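Local coordinates for protein rhodopsin (Rubrobacter xylanophilus, PDB 6KFQ) that binds retinal and, as a thermostable light-driven microbial rhodopsin, pumps protons across the membrane, at residues Gly12-Leu15 against Gly16-Phe20; Trp75-Thr78 against Thr79-Leu83; Leu170-Val173 against Leu174-Tyr178. All blocks are in the same frame, centred on the assembly; numbering follows the deposited sequence.

Interaction 1. Residues Gly12-Leu15 against Gly16-Phe20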
loop_
_atom_site.group_PDB
_atom_site.type_symbol
_atom_site.label_atom_id
_atom_site.label_comp_id
_atom_site.label_asym_id
_atom_site.label_seq_id
_atom_site.Cartn_x
_atom_site.Cartn_y
_atom_site.Cartn_z
ATOM N N GLY A 12 1.140 -0.929 -15.611
ATOM C CA GLY A 12 -0.082 -1.065 -14.833
ATOM C C GLY A 12 -0.342 0.129 -13.931
ATOM O O GLY A 12 -1.465 0.635 -13.856
ATOM N N MET A 13 0.689 0.579 -13.216
ATOM C CA MET A 13 0.526 1.739 -12.342
ATOM C C MET A 13 0.322 3.005 -13.159
ATOM O O MET A 13 -0.453 3.889 -12.770
ATOM C CB MET A 13 1.742 1.897 -11.435
ATOM C CG MET A 13 1.964 0.746 -10.477
ATOM S SD MET A 13 0.595 0.621 -9.313
ATOM C CE MET A 13 1.203 -0.704 -8.267
ATOM N N LEU A 14 1.018 3.114 -14.291
ATOM C CA LEU A 14 0.844 4.274 -15.151
ATOM C C LEU A 14 -0.585 4.351 -15.659
ATOM O O LEU A 14 -1.233 5.397 -15.561
ATOM C CB LEU A 14 1.837 4.214 -16.317
ATOM C CG LEU A 14 1.679 5.334 -17.342
ATOM C CD1 LEU A 14 1.710 6.681 -16.644
ATOM C CD2 LEU A 14 2.778 5.239 -18.388
ATOM N N LEU A 15 -1.098 3.244 -16.201
ATOM C CA LEU A 15 -2.463 3.246 -16.717
ATOM C C LEU A 15 -3.467 3.531 -15.611
ATOM O O LEU A 15 -4.445 4.259 -15.817
ATOM C CB LEU A 15 -2.780 1.912 -17.384
ATOM C CG LEU A 15 -2.054 1.584 -18.689
ATOM C CD1 LEU A 15 -2.534 0.242 -19.200
ATOM C CD2 LEU A 15 -2.297 2.675 -19.733
ATOM N N GLY A 16 -3.247 2.957 -14.433
ATOM C CA GLY A 16 -4.109 3.276 -13.307
ATOM C C GLY A 16 -4.070 4.748 -12.947
ATOM O O GLY A 16 -5.111 5.361 -12.692
ATOM N N THR A 17 -2.872 5.339 -12.928
ATOM C CA THR A 17 -2.760 6.758 -12.590
ATOM C C THR A 17 -3.505 7.624 -13.599
ATOM O O THR A 17 -4.220 8.562 -13.225
ATOM C CB THR A 17 -1.289 7.175 -12.533
ATOM O OG1 THR A 17 -0.578 6.324 -11.631
ATOM C CG2 THR A 17 -1.164 8.618 -12.055
ATOM N N LEU A 18 -3.339 7.326 -14.889
ATOM C CA LEU A 18 -4.020 8.097 -15.921
ATOM C C LEU A 18 -5.529 7.946 -15.814
ATOM O O LEU A 18 -6.268 8.930 -15.945
ATOM C CB LEU A 18 -3.532 7.658 -17.307
ATOM C CG LEU A 18 -2.033 7.803 -17.571
ATOM C CD1 LEU A 18 -1.696 7.432 -19.008
ATOM C CD2 LEU A 18 -1.568 9.217 -17.244
ATOM N N TYR A 19 -6.009 6.723 -15.579
ATOM C CA TYR A 19 -7.448 6.518 -15.449
ATOM C C TYR A 19 -8.002 7.234 -14.224
ATOM O O TYR A 19 -9.073 7.846 -14.290
ATOM C CB TYR A 19 -7.775 5.028 -15.377
ATOM C CG TYR A 19 -9.259 4.747 -15.407
ATOM C CD1 TYR A 19 -9.862 3.967 -14.433
ATOM C CD2 TYR A 19 -10.066 5.284 -16.414
ATOM C CE1 TYR A 19 -11.219 3.711 -14.462
ATOM C CE2 TYR A 19 -11.425 5.032 -16.448
ATOM C CZ TYR A 19 -11.997 4.241 -15.475
ATOM O OH TYR A 19 -13.355 3.989 -15.491
ATOM N N PHE A 20 -7.295 7.160 -13.091
ATOM C CA PHE A 20 -7.780 7.849 -11.898
ATOM C C PHE A 20 -7.758 9.359 -12.093
ATOM O O PHE A 20 -8.660 10.061 -11.626
ATOM C CB PHE A 20 -6.951 7.459 -10.672
ATOM C CG PHE A 20 -7.018 6.002 -10.329
ATOM C CD1 PHE A 20 -8.017 5.195 -10.839
ATOM C CD2 PHE A 20 -6.075 5.442 -9.469
ATOM C CE1 PHE A 20 -8.064 3.851 -10.530
ATOM C CE2 PHE A 20 -6.122 4.099 -9.149
ATOM C CZ PHE A 20 -7.117 3.302 -9.679
#

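Interaction 2. Residues Trp75-Thr78 against Thr79-Leu83. With RET (retinal), chain R.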
loop_
_atom_site.group_PDB
_atom_site.type_symbol
_atom_site.label_atom_id
_atom_site.label_comp_id
_atom_site.label_asym_id
_atom_site.label_seq_id
_atom_site.Cartn_x
_atom_site.Cartn_y
_atom_site.Cartn_z
ATOM N N TRP A 75 6.635 2.221 -0.874
ATOM C CA TRP A 75 5.736 1.779 0.190
ATOM C C TRP A 75 5.622 2.804 1.305
ATOM O O TRP A 75 4.526 3.044 1.818
ATOM C CB TRP A 75 6.211 0.446 0.754
ATOM C CG TRP A 75 6.118 -0.691 -0.220
ATOM C CD1 TRP A 75 5.536 -0.679 -1.463
ATOM C CD2 TRP A 75 6.618 -2.010 -0.023
ATOM N NE1 TRP A 75 5.657 -1.915 -2.049
ATOM C CE2 TRP A 75 6.311 -2.753 -1.182
ATOM C CE3 TRP A 75 7.301 -2.641 1.022
ATOM C CZ2 TRP A 75 6.653 -4.091 -1.319
ATOM C CZ3 TRP A 75 7.654 -3.971 0.875
ATOM C CH2 TRP A 75 7.331 -4.680 -0.285
ATOM N N VAL A 76 6.744 3.408 1.712
ATOM C CA VAL A 76 6.712 4.296 2.868
ATOM C C VAL A 76 5.863 5.528 2.586
ATOM O O VAL A 76 5.393 6.188 3.516
ATOM C CB VAL A 76 8.147 4.680 3.303
ATOM C CG1 VAL A 76 8.668 5.850 2.496
ATOM C CG2 VAL A 76 8.184 4.995 4.812
ATOM N N ILE A 77 5.635 5.842 1.317
ATOM C CA ILE A 77 4.746 6.933 0.943
ATOM C C ILE A 77 3.341 6.430 0.679
ATOM O O ILE A 77 2.367 7.012 1.159
ATOM C CB ILE A 77 5.311 7.674 -0.289
ATOM C CG1 ILE A 77 6.633 8.362 0.064
ATOM C CG2 ILE A 77 4.290 8.670 -0.825
ATOM C CD1 ILE A 77 7.486 8.689 -1.139
ATOM N N THR A 78 3.210 5.334 -0.087
ATOM C CA THR A 78 1.894 4.925 -0.561
ATOM C C THR A 78 1.098 4.137 0.479
ATOM O O THR A 78 -0.138 4.169 0.443
ATOM C CB THR A 78 2.019 4.092 -1.846
ATOM O OG1 THR A 78 2.811 2.924 -1.600
ATOM C CG2 THR A 78 2.674 4.903 -2.955
ATOM N N THR A 79 1.751 3.406 1.393
ATOM C CA THR A 79 0.902 2.667 2.327
ATOM C C THR A 79 0.250 3.608 3.347
ATOM O O THR A 79 -0.907 3.380 3.725
ATOM C CB THR A 79 1.652 1.510 3.019
ATOM O OG1 THR A 79 2.864 1.957 3.634
ATOM C CG2 THR A 79 1.977 0.397 2.011
ATOM N N PRO A 80 0.906 4.690 3.793
ATOM C CA PRO A 80 0.151 5.687 4.576
ATOM C C PRO A 80 -1.017 6.290 3.812
ATOM O O PRO A 80 -2.090 6.517 4.394
ATOM C CB PRO A 80 1.208 6.750 4.910
ATOM C CG PRO A 80 2.482 6.029 4.884
ATOM C CD PRO A 80 2.352 4.988 3.801
ATOM N N LEU A 81 -0.824 6.581 2.520
ATOM C CA LEU A 81 -1.897 7.165 1.720
ATOM C C LEU A 81 -3.057 6.191 1.559
ATOM O O LEU A 81 -4.223 6.606 1.547
ATOM C CB LEU A 81 -1.368 7.599 0.348
ATOM C CG LEU A 81 -0.435 8.809 0.279
ATOM C CD1 LEU A 81 0.142 8.976 -1.121
ATOM C CD2 LEU A 81 -1.174 10.072 0.684
ATOM N N LEU A 82 -2.763 4.897 1.421
ATOM C CA LEU A 82 -3.833 3.902 1.388
ATOM C C LEU A 82 -4.600 3.890 2.706
ATOM O O LEU A 82 -5.834 3.856 2.726
ATOM C CB LEU A 82 -3.260 2.514 1.096
ATOM C CG LEU A 82 -2.831 2.266 -0.356
ATOM C CD1 LEU A 82 -1.961 1.046 -0.423
ATOM C CD2 LEU A 82 -4.039 2.120 -1.293
ATOM N N LEU A 83 -3.878 3.907 3.825
ATOM C CA LEU A 83 -4.552 3.987 5.112
ATOM C C LEU A 83 -5.352 5.275 5.222
ATOM O O LEU A 83 -6.458 5.280 5.768
ATOM C CB LEU A 83 -3.524 3.875 6.243
ATOM C CG LEU A 83 -2.758 2.556 6.194
ATOM C CD1 LEU A 83 -1.642 2.550 7.234
ATOM C CD2 LEU A 83 -3.719 1.400 6.427
HETATM C C1 RET R . 7.551 -6.169 4.989
HETATM C C2 RET R . 8.702 -6.989 5.589
HETATM C C3 RET R . 8.766 -6.988 7.102
HETATM C C4 RET R . 7.459 -7.456 7.709
HETATM C C5 RET R . 6.229 -6.900 7.025
HETATM C C6 RET R . 6.275 -6.244 5.851
HETATM C C7 RET R . 5.041 -5.746 5.259
HETATM C C8 RET R . 4.836 -4.955 4.171
HETATM C C9 RET R . 3.594 -4.484 3.601
HETATM C C10 RET R . 3.628 -3.870 2.404
HETATM C C11 RET R . 2.528 -3.324 1.664
HETATM C C12 RET R . 2.732 -2.712 0.501
HETATM C C13 RET R . 1.737 -2.098 -0.348
HETATM C C14 RET R . 2.151 -1.416 -1.442
HETATM C C15 RET R . 1.343 -0.707 -2.392
HETATM C C16 RET R . 8.037 -4.718 4.863
HETATM C C17 RET R . 7.340 -6.750 3.577
HETATM C C18 RET R . 5.000 -6.998 7.888
HETATM C C19 RET R . 2.318 -4.724 4.355
HETATM C C20 RET R . 0.293 -2.220 0.051
#

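Interaction 3. Residues Leu170-Val173 against Leu174-Tyr178. With RET (retinal), chain R; MPG ([(Z)-octadec-9-enyl] (2R)-2,3-bis(oxidanyl)propanoate), chain F; MPG ([(Z)-octadec-9-enyl] (2R)-2,3-bis(oxidanyl)propanoate), chain J.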
loop_
_atom_site.group_PDB
_atom_site.type_symbol
_atom_site.label_atom_id
_atom_site.label_comp_id
_atom_site.label_asym_id
_atom_site.label_seq_id
_atom_site.Cartn_x
_atom_site.Cartn_y
_atom_site.Cartn_z
ATOM N N LEU A 170 -10.066 -6.311 1.485
ATOM C CA LEU A 170 -9.072 -6.434 0.423
ATOM C C LEU A 170 -7.683 -6.065 0.923
ATOM O O LEU A 170 -6.692 -6.744 0.627
ATOM C CB LEU A 170 -9.461 -5.536 -0.750
ATOM C CG LEU A 170 -8.436 -5.496 -1.881
ATOM C CD1 LEU A 170 -8.344 -6.857 -2.563
ATOM C CD2 LEU A 170 -8.805 -4.428 -2.903
ATOM N N THR A 171 -7.595 -4.956 1.647
ATOM C CA THR A 171 -6.330 -4.506 2.214
ATOM C C THR A 171 -5.749 -5.545 3.165
ATOM O O THR A 171 -4.579 -5.921 3.048
ATOM C CB THR A 171 -6.556 -3.159 2.911
ATOM O OG1 THR A 171 -6.853 -2.152 1.916
ATOM C CG2 THR A 171 -5.356 -2.725 3.734
ATOM N N ILE A 172 -6.548 -6.025 4.116
ATOM C CA ILE A 172 -6.016 -6.969 5.099
ATOM C C ILE A 172 -5.498 -8.230 4.412
ATOM O O ILE A 172 -4.391 -8.706 4.699
ATOM C CB ILE A 172 -7.085 -7.290 6.154
ATOM C CG1 ILE A 172 -7.408 -6.051 6.996
ATOM C CG2 ILE A 172 -6.625 -8.415 7.081
ATOM C CD1 ILE A 172 -8.605 -6.263 7.890
ATOM N N VAL A 173 -6.270 -8.770 3.463
ATOM C CA VAL A 173 -5.853 -9.991 2.773
ATOM C C VAL A 173 -4.558 -9.762 2.010
ATOM O O VAL A 173 -3.608 -10.549 2.112
ATOM C CB VAL A 173 -6.971 -10.493 1.843
ATOM C CG1 VAL A 173 -6.459 -11.615 0.971
ATOM C CG2 VAL A 173 -8.173 -10.958 2.674
ATOM N N LEU A 174 -4.504 -8.695 1.215
ATOM C CA LEU A 174 -3.334 -8.471 0.371
ATOM C C LEU A 174 -2.115 -8.098 1.203
ATOM O O LEU A 174 -1.010 -8.584 0.939
ATOM C CB LEU A 174 -3.631 -7.379 -0.665
ATOM C CG LEU A 174 -4.626 -7.729 -1.775
ATOM C CD1 LEU A 174 -4.812 -6.525 -2.674
ATOM C CD2 LEU A 174 -4.152 -8.920 -2.597
ATOM N N TRP A 175 -2.291 -7.247 2.220
ATOM C CA TRP A 175 -1.120 -6.793 2.960
ATOM C C TRP A 175 -0.472 -7.931 3.729
ATOM O O TRP A 175 0.745 -7.943 3.899
ATOM C CB TRP A 175 -1.478 -5.656 3.916
ATOM C CG TRP A 175 -1.766 -4.327 3.244
ATOM C CD1 TRP A 175 -2.347 -4.129 2.018
ATOM C CD2 TRP A 175 -1.488 -3.017 3.771
ATOM N NE1 TRP A 175 -2.450 -2.777 1.754
ATOM C CE2 TRP A 175 -1.941 -2.076 2.817
ATOM C CE3 TRP A 175 -0.908 -2.552 4.957
ATOM C CZ2 TRP A 175 -1.822 -0.698 3.014
ATOM C CZ3 TRP A 175 -0.791 -1.189 5.153
ATOM C CH2 TRP A 175 -1.241 -0.276 4.188
ATOM N N ILE A 176 -1.268 -8.883 4.214
ATOM C CA ILE A 176 -0.706 -10.051 4.880
ATOM C C ILE A 176 0.199 -10.838 3.934
ATOM O O ILE A 176 1.179 -11.459 4.366
ATOM C CB ILE A 176 -1.852 -10.897 5.455
ATOM C CG1 ILE A 176 -2.422 -10.205 6.697
ATOM C CG2 ILE A 176 -1.383 -12.303 5.793
ATOM C CD1 ILE A 176 -3.683 -10.828 7.186
ATOM N N CYS A 177 -0.070 -10.785 2.625
ATOM C CA CYS A 177 0.778 -11.530 1.697
ATOM C C CYS A 177 2.191 -10.957 1.597
ATOM O O CYS A 177 3.123 -11.693 1.249
ATOM C CB CYS A 177 0.140 -11.565 0.304
ATOM S SG CYS A 177 -1.409 -12.499 0.273
ATOM N N TYR A 178 2.377 -9.661 1.871
ATOM C CA TYR A 178 3.684 -9.049 1.626
ATOM C C TYR A 178 4.778 -9.633 2.505
ATOM O O TYR A 178 5.841 -9.988 1.966
ATOM C CB TYR A 178 3.621 -7.527 1.792
ATOM C CG TYR A 178 3.023 -6.799 0.613
ATOM C CD1 TYR A 178 1.651 -6.736 0.447
ATOM C CD2 TYR A 178 3.834 -6.151 -0.322
ATOM C CE1 TYR A 178 1.091 -6.054 -0.624
ATOM C CE2 TYR A 178 3.285 -5.467 -1.394
ATOM C CZ TYR A 178 1.918 -5.424 -1.544
ATOM O OH TYR A 178 1.361 -4.747 -2.612
HETATM C C1 RET R . 7.551 -6.169 4.989
HETATM C C2 RET R . 8.702 -6.989 5.589
HETATM C C3 RET R . 8.766 -6.988 7.102
HETATM C C4 RET R . 7.459 -7.456 7.709
HETATM C C5 RET R . 6.229 -6.900 7.025
HETATM C C6 RET R . 6.275 -6.244 5.851
HETATM C C7 RET R . 5.041 -5.746 5.259
HETATM C C8 RET R . 4.836 -4.955 4.171
HETATM C C9 RET R . 3.594 -4.484 3.601
HETATM C C10 RET R . 3.628 -3.870 2.404
HETATM C C11 RET R . 2.528 -3.324 1.664
HETATM C C12 RET R . 2.732 -2.712 0.501
HETATM C C13 RET R . 1.737 -2.098 -0.348
HETATM C C14 RET R . 2.151 -1.416 -1.442
HETATM C C15 RET R . 1.343 -0.707 -2.392
HETATM C C16 RET R . 8.037 -4.718 4.863
HETATM C C17 RET R . 7.340 -6.750 3.577
HETATM C C18 RET R . 5.000 -6.998 7.888
HETATM C C19 RET R . 2.318 -4.724 4.355
HETATM C C20 RET R . 0.293 -2.220 0.051
HETATM C C4 MPG F . -13.481 -7.311 11.014
HETATM C C5 MPG F . -13.380 -7.977 9.662
HETATM C C6 MPG F . -12.052 -8.646 9.399
HETATM C C7 MPG F . -11.920 -9.273 8.016
HETATM C C8 MPG F . -10.655 -10.052 7.828
HETATM C C9 MPG F . -10.486 -10.634 6.458
HETATM C C10 MPG F . -9.529 -11.470 6.142
HETATM C C11 MPG F . -8.511 -11.964 7.123
HETATM C C12 MPG F . -7.690 -13.113 6.628
HETATM C C13 MPG F . -6.644 -12.769 5.581
HETATM C C14 MPG F . -5.857 -13.972 5.120
HETATM C C15 MPG F . -4.685 -13.682 4.212
HETATM C C16 MPG F . -3.946 -14.929 3.789
HETATM C C17 MPG F . -2.663 -14.738 3.026
HETATM C C18 MPG F . -1.967 -16.038 2.694
HETATM C C14 MPG J . -12.602 -8.469 -1.954
HETATM C C15 MPG J . -12.158 -9.238 -0.735
HETATM C C16 MPG J . -10.681 -9.546 -0.697
HETATM C C17 MPG J . -10.176 -10.382 -1.842
HETATM C C18 MPG J . -8.716 -10.755 -1.736
HETATM O O HOH W 1 -4.467 -1.868 -0.261
#

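Interaction 1. Residues Gly12-Leu15 against Gly16-Phe20
The residues of G12-L15 and G16-F20 meet locally, one turn on the next, in helix 2-23, the first transmembrane helix. Ordinary backbone bonds join G16 N to G12 O, L18 N to L14 O and Y19 N to L15 O. M13 O is gripped twice. T17 N bonds to it at 2.8 Å, and T17 OG1 donates to it at 2.7 Å. The two donors approach M13 O from opposite faces of its carbonyl plane, with the hydroxyl tilted 35° from that plane. T17 can do this because OG1 lies beside its own backbone N (chi1 -54°), turned back to the preceding turn. The same hydroxyl is hydrogen-bonded to T42 OG1 of helix 32-53, which links the two helices. Elsewhere on the helix surface, L14 CD1 reaches L18 CG at 4.0 Å. These two leucines lie aslant to each other, and L14 also touches a bound MPG lipid. M13 packs instead on D205 and K209 of helix 194-218, and F20 on T38 and T42 of helix 32-53. A threonine hydroxyl bonded to the carbonyl four residues back is a common feature of transmembrane helices, here at the interface of the first two helices of the seven-helix bundle.

Interaction 2. Residues Trp75-Thr78 against Thr79-Leu83
The turn from W75 to T79 in helix 70-90 forms part of the retinal pocket, and a proline kink follows directly. T79 N bonds to W75 O at 2.8 Å, with an N-H...O angle of 167°. T79 OG1 also lies 2.7 Å from W75 O, and it is hydrogen-bonded to D108 OD1 of helix 98-120. A chi1 of 53° places that hydroxyl between the backbone N and the carbonyl carbon. The methyl branch is thereby left for the ligand, and T79 CG2 touches RET C13 at 3.4 Å. The W75 indole turns its face to the edge of the polyene, the two planes nearly perpendicular, with RET C12 3.8 Å above that face and offset toward the rim. Its CZ3 corner reaches the methyls C16 and C17 near the retinal ring. T78 OG1 stands 4.0 Å from RET C15 and is hydrogen-bonded to D74 OD1. W75 and T78 also touch K209, which in this family is the lysine that carries retinal as a Schiff base. P80 has no N-H to offer the turn before it, so V76 O is met by carbon, with P80 CG at 3.2 Å. The disturbance reaches one residue further: the bond from L81 N to I77 O is weak, at 3.5 Å. L82 N to T78 O, at 2.9 Å, is normal again. The side chains of I77 and L81 run side by side, CG2 of the first near CD1 of the second, and L81 also touches T40 and I41 of helix 32-53. L82 CD1 lies near RET C20.

Interaction 3. Residues Leu170-Val173 against Leu174-Tyr178
Helix 158-184 runs here on regular backbone bonds from L174, W175 and I176 to L170, T171 and I172, and then tightens, with C177 N bonded to L174 O and Y178 N to W175 O. T171 and W175 carry the central contact. T171 CG2 sits 3.5 Å from the centroid of the W175 five-membered ring, 12° off the ring normal, a CH-pi contact over the face. The opposite face takes RET C20, 3.2 Å above the plane and toward the rim. W175 is thus clamped between a threonine methyl and a retinal methyl. With chi1 of T171 at -68°, OG1 lies beside the backbone N, and CG2 is anti to that N, running beside the indole. OG1 is turned away from the ring face. It is hydrogen-bonded to L167 O, and a water donates to it at 3.2 Å. That water accepts from W175 NE1 at 3.0 Å, bridging the two side chains. One turn on, Y178 lays its ring flat on the polyene, with RET C11 3.5 Å above the ring centre. Its OH is hydrogen-bonded to D205. Two apolar pairs flank this centre: L170 CD1 meets L174 CD1 at 3.5 Å, and I172 CG2 packs on I176 CD1, beside helix 124-153. V173 lies against two MPG molecules, with V173 CG1 3.6 Å from C18 of the MPG of chain J. Two-sided packing and the water at NE1 together should restrict tilting of the W175 indole, and so hold it as a wall of the retinal site.

How the interactions relate
The three contacts come in series along the chain, on helices 2-23, 70-90 and 158-184 of one seven-helix bundle. Interactions 2 and 3 are 13 Å apart between centres and touch directly. T79 CB packs on W175 CH2 at 3.6 Å, L82 and L83 also meet that indole, and the rings of W75 and Y178 meet edge-to-face. Both contacts touch retinal, so two helices distant in sequence wall the same chromophore. Interaction 1 lies further out, about 17 Å from interaction 2 and 21 Å from interaction 3 between centres, and touches neither. It is related to the pocket through helix 194-218: M13, W75 and Y178 all approach D205.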